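PDB 3OE3: putative periplasmic protein from Salmonella enterica, which probably inhibits C-type lysozymes in the periplasm, as a small beta-barrel protein of the MliC/PliC family that would defend the bacterium against host lysozyme. Local coordinates for residues Met18-Val23 / Ala30-Ser35; Glu39-Arg44 / Tyr61-Tyr66. One frame throughout, in Å; residues are numbered along the deposited sequence.

Contact 1 of 2, residues Met18-Val23 / Ala30-Ser35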
HETATM    1  N   MSE C  18      11.741   6.940  -0.073  1.00 12.86           N
HETATM    2  CA  MSE C  18      10.359   6.660   0.349  1.00 17.07           C
HETATM    3  C   MSE C  18       9.534   6.200  -0.832  1.00 17.93           C
HETATM    4  O   MSE C  18       9.440   6.917  -1.818  1.00 15.32           O
HETATM    5  CB  MSE C  18       9.722   7.930   0.927  1.00 18.21           C
HETATM    6  CG  MSE C  18       8.292   7.764   1.386  1.00 15.98           C
HETATM    7 SE   MSE C  18       7.567   9.328   2.302  1.00 24.13          SE
HETATM    8  CE  MSE C  18       7.541  10.557   0.783  1.00 17.18           C
ATOM      9  N   GLU C  19       8.943   5.006  -0.744  1.00 15.07           N
ATOM     10  CA  GLU C  19       7.943   4.561  -1.706  1.00 14.37           C
ATOM     11  C   GLU C  19       6.555   5.009  -1.234  1.00 12.41           C
ATOM     12  O   GLU C  19       6.217   4.878  -0.060  1.00 13.29           O
ATOM     13  CB  GLU C  19       7.912   3.029  -1.805  1.00 20.29           C
ATOM     14  CG  GLU C  19       8.902   2.402  -2.747  1.00 27.10           C
ATOM     15  CD  GLU C  19       8.610   0.928  -2.974  1.00 29.92           C
ATOM     16  OE1 GLU C  19       7.624   0.411  -2.397  1.00 24.03           O
ATOM     17  OE2 GLU C  19       9.366   0.292  -3.732  1.00 32.98           O
ATOM     18  N   VAL C  20       5.749   5.512  -2.156  1.00 13.43           N
ATOM     19  CA  VAL C  20       4.347   5.768  -1.864  1.00 14.69           C
ATOM     20  C   VAL C  20       3.505   5.141  -2.967  1.00 13.15           C
ATOM     21  O   VAL C  20       3.801   5.295  -4.148  1.00 16.09           O
ATOM     22  CB  VAL C  20       4.037   7.278  -1.772  1.00 13.74           C
ATOM     23  CG1 VAL C  20       2.579   7.485  -1.329  1.00 16.84           C
ATOM     24  CG2 VAL C  20       4.994   7.986  -0.796  1.00 15.86           C
ATOM     25  N   ILE C  21       2.476   4.403  -2.568  1.00  9.79           N
ATOM     26  CA  ILE C  21       1.454   3.950  -3.504  1.00 12.13           C
ATOM     27  C   ILE C  21       0.314   4.954  -3.431  1.00 13.22           C
ATOM     28  O   ILE C  21      -0.232   5.194  -2.357  1.00 14.60           O
ATOM     29  CB  ILE C  21       0.907   2.550  -3.151  1.00 14.34           C
ATOM     30  CG1 ILE C  21       2.018   1.505  -3.112  1.00 18.32           C
ATOM     31  CG2 ILE C  21      -0.152   2.142  -4.152  1.00 15.57           C
ATOM     32  CD1 ILE C  21       2.714   1.277  -4.417  1.00 19.86           C
ATOM     33  N   TYR C  22      -0.016   5.574  -4.562  1.00 12.74           N
ATOM     34  CA  TYR C  22      -1.137   6.491  -4.596  1.00 14.89           C
ATOM     35  C   TYR C  22      -2.323   5.824  -5.280  1.00 14.53           C
ATOM     36  O   TYR C  22      -2.165   5.180  -6.318  1.00 18.73           O
ATOM     37  CB  TYR C  22      -0.764   7.762  -5.363  1.00 15.12           C
ATOM     38  CG  TYR C  22       0.206   8.667  -4.619  1.00 15.93           C
ATOM     39  CD1 TYR C  22      -0.211   9.381  -3.506  1.00 15.64           C
ATOM     40  CD2 TYR C  22       1.516   8.829  -5.051  1.00 17.39           C
ATOM     41  CE1 TYR C  22       0.650  10.226  -2.830  1.00 16.36           C
ATOM     42  CE2 TYR C  22       2.398   9.688  -4.376  1.00 16.07           C
ATOM     43  CZ  TYR C  22       1.949  10.376  -3.258  1.00 20.48           C
ATOM     44  OH  TYR C  22       2.785  11.244  -2.561  1.00 16.60           O
ATOM     45  N   VAL C  23      -3.496   5.987  -4.683  1.00 13.24           N
ATOM     46  CA  VAL C  23      -4.755   5.506  -5.244  1.00 15.89           C
ATOM     47  C   VAL C  23      -5.593   6.726  -5.586  1.00 17.68           C
ATOM     48  O   VAL C  23      -5.898   7.550  -4.725  1.00 18.26           O
ATOM     49  CB  VAL C  23      -5.521   4.632  -4.244  1.00 16.94           C
ATOM     50  CG1 VAL C  23      -6.860   4.141  -4.859  1.00 16.27           C
ATOM     51  CG2 VAL C  23      -4.648   3.453  -3.803  1.00 16.93           C
ATOM     52  N   ALA C  30      -9.014  10.064  -3.237  1.00 18.25           N
ATOM     53  CA  ALA C  30      -7.556   9.922  -3.154  1.00 14.18           C
ATOM     54  C   ALA C  30      -7.101   9.295  -1.852  1.00 18.17           C
ATOM     55  O   ALA C  30      -7.552   9.682  -0.773  1.00 17.30           O
ATOM     56  CB  ALA C  30      -6.875  11.288  -3.344  1.00 20.35           C
ATOM     57  N   TYR C  31      -6.190   8.330  -1.969  1.00 15.90           N
ATOM     58  CA  TYR C  31      -5.600   7.657  -0.818  1.00 14.27           C
ATOM     59  C   TYR C  31      -4.114   7.503  -1.085  1.00 18.24           C
ATOM     60  O   TYR C  31      -3.652   7.671  -2.222  1.00 16.19           O
ATOM     61  CB  TYR C  31      -6.218   6.271  -0.595  1.00 13.74           C
ATOM     62  CG  TYR C  31      -7.729   6.271  -0.557  1.00 13.45           C
ATOM     63  CD1 TYR C  31      -8.466   6.126  -1.726  1.00 14.55           C
ATOM     64  CD2 TYR C  31      -8.419   6.379   0.640  1.00 17.31           C
ATOM     65  CE1 TYR C  31      -9.848   6.123  -1.704  1.00 18.57           C
ATOM     66  CE2 TYR C  31      -9.811   6.366   0.670  1.00 18.33           C
ATOM     67  CZ  TYR C  31     -10.515   6.241  -0.507  1.00 18.67           C
ATOM     68  OH  TYR C  31     -11.902   6.219  -0.521  1.00 21.62           O
ATOM     69  N   ALA C  32      -3.366   7.176  -0.037  1.00 13.35           N
ATOM     70  CA  ALA C  32      -1.946   6.882  -0.177  1.00 13.65           C
ATOM     71  C   ALA C  32      -1.606   5.725   0.730  1.00 12.89           C
ATOM     72  O   ALA C  32      -2.271   5.502   1.732  1.00 15.14           O
ATOM     73  CB  ALA C  32      -1.110   8.106   0.194  1.00 15.21           C
ATOM     74  N   ILE C  33      -0.566   4.972   0.380  1.00 12.31           N
ATOM     75  CA  ILE C  33      -0.070   3.943   1.278  1.00 10.14           C
ATOM     76  C   ILE C  33       1.434   4.088   1.384  1.00  9.62           C
ATOM     77  O   ILE C  33       2.125   4.198   0.376  1.00 11.86           O
ATOM     78  CB  ILE C  33      -0.364   2.514   0.787  1.00 11.30           C
ATOM     79  CG1 ILE C  33      -1.845   2.334   0.438  1.00 14.25           C
ATOM     80  CG2 ILE C  33       0.032   1.497   1.867  1.00 12.45           C
ATOM     81  CD1 ILE C  33      -2.082   1.109  -0.414  1.00 24.76           C
ATOM     82  N   ILE C  34       1.922   4.104   2.618  1.00 11.45           N
ATOM     83  CA  ILE C  34       3.366   4.131   2.883  1.00 10.79           C
ATOM     84  C   ILE C  34       3.749   2.920   3.719  1.00 13.80           C
ATOM     85  O   ILE C  34       2.887   2.253   4.274  1.00 14.51           O
ATOM     86  CB  ILE C  34       3.791   5.436   3.606  1.00 12.49           C
ATOM     87  CG1 ILE C  34       3.115   5.545   4.971  1.00 15.15           C
ATOM     88  CG2 ILE C  34       3.507   6.651   2.722  1.00 15.78           C
ATOM     89  CD1 ILE C  34       3.679   6.700   5.866  1.00 14.99           C
ATOM     90  N   SER C  35       5.043   2.618   3.788  1.00 13.30           N
ATOM     91  CA  SER C  35       5.529   1.526   4.607  1.00 14.91           C
ATOM     92  C   SER C  35       6.492   2.107   5.640  1.00 16.09           C
ATOM     93  O   SER C  35       7.473   2.752   5.278  1.00 19.15           O
ATOM     94  CB  SER C  35       6.238   0.497   3.719  1.00 22.47           C
ATOM     95  OG  SER C  35       6.758  -0.579   4.470  1.00 26.39           O
TER
HETATM   96  O   HOH W   1       7.001   4.269   2.419  1.00 19.46           O

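Contact 2 of 2, residues Glu39-Arg44 / Tyr61-Tyr66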
ATOM      1  N   GLU C  39       5.482  -2.023   8.348  1.00 17.20           N
ATOM      2  CA  GLU C  39       4.030  -2.083   8.245  1.00 21.01           C
ATOM      3  C   GLU C  39       3.560  -1.152   7.137  1.00 17.70           C
ATOM      4  O   GLU C  39       4.098  -0.063   6.947  1.00 17.28           O
ATOM      5  CB  GLU C  39       3.365  -1.625   9.553  1.00 17.63           C
ATOM      6  CG  GLU C  39       3.814  -2.370  10.788  1.00 26.18           C
ATOM      7  CD  GLU C  39       3.017  -1.981  12.012  1.00 34.16           C
ATOM      8  OE1 GLU C  39       2.755  -0.775  12.208  1.00 30.17           O
ATOM      9  OE2 GLU C  39       2.658  -2.891  12.786  1.00 42.70           O
HETATM   10  N   MSE C  40       2.516  -1.559   6.439  1.00 15.52           N
HETATM   11  CA  MSE C  40       1.862  -0.676   5.495  1.00 15.28           C
HETATM   12  C   MSE C  40       0.773   0.145   6.197  1.00 13.79           C
HETATM   13  O   MSE C  40      -0.026  -0.393   6.974  1.00 16.45           O
HETATM   14  CB  MSE C  40       1.271  -1.494   4.358  1.00 15.10           C
HETATM   15  CG  MSE C  40       2.324  -1.996   3.386  1.00 11.80           C
HETATM   16 SE   MSE C  40       1.528  -2.904   1.835  1.00 19.70          SE
HETATM   17  CE  MSE C  40       0.774  -4.424   2.779  1.00 14.11           C
ATOM     18  N   ILE C  41       0.786   1.451   5.930  1.00 14.19           N
ATOM     19  CA  ILE C  41      -0.119   2.397   6.564  1.00 12.68           C
ATOM     20  C   ILE C  41      -1.006   3.077   5.515  1.00 11.00           C
ATOM     21  O   ILE C  41      -0.547   3.911   4.734  1.00 13.69           O
ATOM     22  CB  ILE C  41       0.670   3.468   7.361  1.00 17.24           C
ATOM     23  CG1 ILE C  41       1.655   2.796   8.324  1.00 20.46           C
ATOM     24  CG2 ILE C  41      -0.290   4.397   8.113  1.00 15.67           C
ATOM     25  CD1 ILE C  41       0.994   2.052   9.436  1.00 29.32           C
ATOM     26  N   PRO C  42      -2.282   2.675   5.462  1.00 13.34           N
ATOM     27  CA  PRO C  42      -3.204   3.346   4.535  1.00 16.69           C
ATOM     28  C   PRO C  42      -3.557   4.738   5.041  1.00 13.95           C
ATOM     29  O   PRO C  42      -3.746   4.924   6.244  1.00 13.44           O
ATOM     30  CB  PRO C  42      -4.452   2.457   4.554  1.00 18.07           C
ATOM     31  CG  PRO C  42      -4.148   1.285   5.401  1.00 18.83           C
ATOM     32  CD  PRO C  42      -2.889   1.524   6.152  1.00 14.34           C
HETATM   33  N   MSE C  43      -3.624   5.695   4.119  1.00 13.24           N
HETATM   34  CA  MSE C  43      -3.881   7.089   4.441  1.00 12.26           C
HETATM   35  C   MSE C  43      -4.965   7.672   3.550  1.00 13.43           C
HETATM   36  O   MSE C  43      -5.145   7.230   2.415  1.00 15.63           O
HETATM   37  CB  MSE C  43      -2.602   7.894   4.286  1.00 17.23           C
HETATM   38  CG  MSE C  43      -1.409   7.196   4.892  1.00 13.86           C
HETATM   39 SE   MSE C  43       0.216   8.242   4.612  1.00 24.67          SE
HETATM   40  CE  MSE C  43       0.056   9.441   6.108  1.00 15.05           C
ATOM     41  N   ARG C  44      -5.664   8.682   4.060  1.00 16.83           N
ATOM     42  CA  ARG C  44      -6.733   9.347   3.316  1.00 15.39           C
ATOM     43  C   ARG C  44      -6.305  10.789   3.046  1.00 14.31           C
ATOM     44  O   ARG C  44      -5.556  11.384   3.825  1.00 16.02           O
ATOM     45  CB  ARG C  44      -8.039   9.332   4.126  1.00 15.69           C
ATOM     46  CG  ARG C  44      -7.943  10.134   5.422  1.00 22.39           C
ATOM     47  CD  ARG C  44      -9.270  10.229   6.141  1.00 28.31           C
ATOM     48  NE  ARG C  44     -10.276  10.867   5.301  1.00 36.65           N
ATOM     49  CZ  ARG C  44     -10.480  12.183   5.240  1.00 39.02           C
ATOM     50  NH1 ARG C  44      -9.753  13.012   5.980  1.00 34.78           N
ATOM     51  NH2 ARG C  44     -11.422  12.666   4.442  1.00 40.66           N
ATOM     52  N   TYR C  61      -2.228   5.546  14.519  1.00 22.26           N
ATOM     53  CA  TYR C  61      -1.032   6.060  13.871  1.00 21.92           C
ATOM     54  C   TYR C  61      -1.153   7.560  13.687  1.00 23.81           C
ATOM     55  O   TYR C  61      -2.241   8.078  13.438  1.00 27.02           O
ATOM     56  CB  TYR C  61      -0.824   5.391  12.516  1.00 20.23           C
ATOM     57  CG  TYR C  61      -0.566   3.908  12.605  1.00 24.00           C
ATOM     58  CD1 TYR C  61       0.727   3.405  12.600  1.00 23.76           C
ATOM     59  CD2 TYR C  61      -1.618   3.010  12.709  1.00 35.30           C
ATOM     60  CE1 TYR C  61       0.963   2.048  12.683  1.00 26.98           C
ATOM     61  CE2 TYR C  61      -1.390   1.651  12.797  1.00 35.06           C
ATOM     62  CZ  TYR C  61      -0.098   1.178  12.782  1.00 32.18           C
ATOM     63  OH  TYR C  61       0.130  -0.174  12.869  1.00 37.07           O
ATOM     64  N   THR C  62      -0.034   8.260  13.806  1.00 18.02           N
ATOM     65  CA  THR C  62      -0.049   9.711  13.671  1.00 18.36           C
ATOM     66  C   THR C  62       0.756  10.186  12.462  1.00 17.37           C
ATOM     67  O   THR C  62       1.048  11.372  12.334  1.00 17.19           O
ATOM     68  CB  THR C  62       0.491  10.400  14.942  1.00 26.55           C
ATOM     69  OG1 THR C  62       1.873  10.066  15.116  1.00 25.47           O
ATOM     70  CG2 THR C  62      -0.302   9.953  16.175  1.00 31.54           C
ATOM     71  N   TYR C  63       1.102   9.267  11.559  1.00 16.30           N
ATOM     72  CA  TYR C  63       1.775   9.656  10.333  1.00 15.61           C
ATOM     73  C   TYR C  63       0.913  10.590   9.505  1.00 13.84           C
ATOM     74  O   TYR C  63      -0.285  10.352   9.320  1.00 15.75           O
ATOM     75  CB  TYR C  63       2.135   8.426   9.482  1.00 15.91           C
ATOM     76  CG  TYR C  63       3.152   7.504  10.131  1.00 16.01           C
ATOM     77  CD1 TYR C  63       4.458   7.935  10.384  1.00 14.03           C
ATOM     78  CD2 TYR C  63       2.814   6.206  10.474  1.00 14.25           C
ATOM     79  CE1 TYR C  63       5.376   7.098  10.958  1.00 17.07           C
ATOM     80  CE2 TYR C  63       3.737   5.358  11.063  1.00 18.87           C
ATOM     81  CZ  TYR C  63       5.015   5.812  11.311  1.00 20.03           C
ATOM     82  OH  TYR C  63       5.938   4.975  11.898  1.00 23.13           O
ATOM     83  N   LYS C  64       1.538  11.649   9.009  1.00 12.14           N
ATOM     84  CA  LYS C  64       0.945  12.509   8.010  1.00 13.31           C
ATOM     85  C   LYS C  64       1.963  12.772   6.894  1.00 13.07           C
ATOM     86  O   LYS C  64       3.170  12.965   7.136  1.00 14.57           O
ATOM     87  CB  LYS C  64       0.457  13.822   8.637  1.00 15.81           C
ATOM     88  CG  LYS C  64      -0.714  13.644   9.591  1.00 21.32           C
ATOM     89  CD  LYS C  64      -1.187  14.990  10.140  1.00 25.04           C
ATOM     90  CE  LYS C  64      -2.517  14.860  10.867  1.00 29.93           C
ATOM     91  NZ  LYS C  64      -2.503  13.758  11.863  1.00 27.69           N
ATOM     92  N   LEU C  65       1.465  12.754   5.666  1.00 13.12           N
ATOM     93  CA  LEU C  65       2.292  12.917   4.491  1.00 12.91           C
ATOM     94  C   LEU C  65       1.852  14.206   3.822  1.00 16.01           C
ATOM     95  O   LEU C  65       0.690  14.350   3.398  1.00 18.07           O
ATOM     96  CB  LEU C  65       2.090  11.709   3.549  1.00 11.96           C
ATOM     97  CG  LEU C  65       2.743  11.794   2.167  1.00 12.11           C
ATOM     98  CD1 LEU C  65       4.267  11.747   2.312  1.00 16.17           C
ATOM     99  CD2 LEU C  65       2.238  10.660   1.238  1.00 13.83           C
ATOM    100  N   TYR C  66       2.759  15.174   3.759  1.00 15.55           N
ATOM    101  CA  TYR C  66       2.434  16.449   3.154  1.00 19.18           C
ATOM    102  C   TYR C  66       3.135  16.558   1.824  1.00 22.15           C
ATOM    103  O   TYR C  66       4.357  16.440   1.754  1.00 23.66           O
ATOM    104  CB  TYR C  66       2.869  17.596   4.064  1.00 18.00           C
ATOM    105  CG  TYR C  66       2.157  17.590   5.386  1.00 26.13           C
ATOM    106  CD1 TYR C  66       0.988  18.308   5.566  1.00 26.60           C
ATOM    107  CD2 TYR C  66       2.639  16.849   6.454  1.00 30.24           C
ATOM    108  CE1 TYR C  66       0.328  18.298   6.777  1.00 24.91           C
ATOM    109  CE2 TYR C  66       1.983  16.836   7.667  1.00 30.27           C
ATOM    110  CZ  TYR C  66       0.832  17.565   7.821  1.00 23.39           C
ATOM    111  OH  TYR C  66       0.176  17.558   9.033  1.00 31.99           O
TER

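Contact 1 of 2, residues Met18-Val23 / Ala30-Ser35
V23 packs its CG1 methyl on the Y31 ring, 4.0 Å from CD1 of that tyrosine, the two side chains crossing obliquely on one face of an antiparallel hairpin. With CG1 anti to the backbone N (chi1 180°), this methyl and not CG2 is the branch that meets the ring. On the same face, I21 and I33 meet through their branch carbons, CB to CB, while the rest of the I21 side chain packs on I5 and K7 of strand 5-12. The other face carries V20, Y22, A32 and I34. There CG1 of V20 touches CB of A32 and also lies 3.5 Å above the plane of the Y22 ring, offset toward its rim. CG2 of V20 runs alongside CG2 of I34, 4.0 Å away.

Two hydrogen-bonded pairs, I21 with I33 and V23 with Y31, enclose the non-hydrogen-bonded pair Y22 and A32. Each hydrogen-bonded pair is joined by two backbone bonds, that from V23 N to Y31 O being 3.0 Å. Past the last direct bond a water continues the ladder, donating a hydrogen bond to E19 O at 2.7 Å and accepting one from S35 N at 2.9 Å.

The face with Y31 and I33 forms part of the dimer interface: Y31 OH bonds to E4 of the second subunit, and I33 packs on I33 of that subunit. V20 and Y22 instead touch L65 of strand 64-68 across the barrel. In the sheet, strand 16-24 is flanked on its far edge by strand 5-12, where Y10 OH bonds to Y22 OH, and strand 30-36 by strand 39-45.

Contact 2 of 2, residues Glu39-Arg44 / Tyr61-Tyr66
Y61 hangs its ring over I41 and donates a hydrogen bond from its hydroxyl to E39, so that residues just ahead of strand 64-68 meet strand 39-45 within the eight-stranded antiparallel barrel. The bond from Y61 OH to E39 OE1 is 2.8 Å long. It reaches the carboxylate from 41° above its plane, and the carboxylate and ring planes are turned 56° apart. Within reach of the same ring, CD1 of I41 sits over one face in a CH-pi contact, 3.5 Å from the centroid and offset toward the CE1 rim. There I41 CD1 comes to 3.2 Å from CE1 of Y61, a tight approach. Thus one aromatic group is held at its edge by an acid and on a face by a methyl. I41 CG1 also meets CD2 of Y63, the two side chains crossing at about a right angle at 4.2 Å.

Farther along, selenomethionine M43 sends its terminal methyl to the backbone entering strand 64-68. The bend at chi3 (84°) places CE against Y63, K64 and L65. The side chains of M43 and L65 cross at about a right angle.

Strand 52-56 lies between the two strands in the sheet and contacts both: A56 touches both I41 and Y61, Y54 touches M43, and the backbones of A56 and Y63 are hydrogen-bonded. On the other side of strand 39-45, I34 packs against I41 and M43. At the M43 end of the contact, CE of M43 lies 3.4 Å from Y63 O and 4.0 Å from CB of L65.

From the N terminus, strand 5-12 leads into strand 16-24, and contact 1 closes the short loop that returns the chain as strand 30-36. Contact 2 opens only after contact 1 has closed, so the two stand in series, neither nested nor crossed. Contact 2 spans a longer excursion through strand 52-56 and brings residues 61-66 back to strand 39-45. The contacts adjoin in the sheet, where strands 30-36 and 39-45 are neighbours: A32 O to M43 N and I34 O to I41 N are probable hydrogen bonds, each 2.8 Å. One contact therefore joins successive strands, the other reaches past an intervening one, and both touch the second subunit.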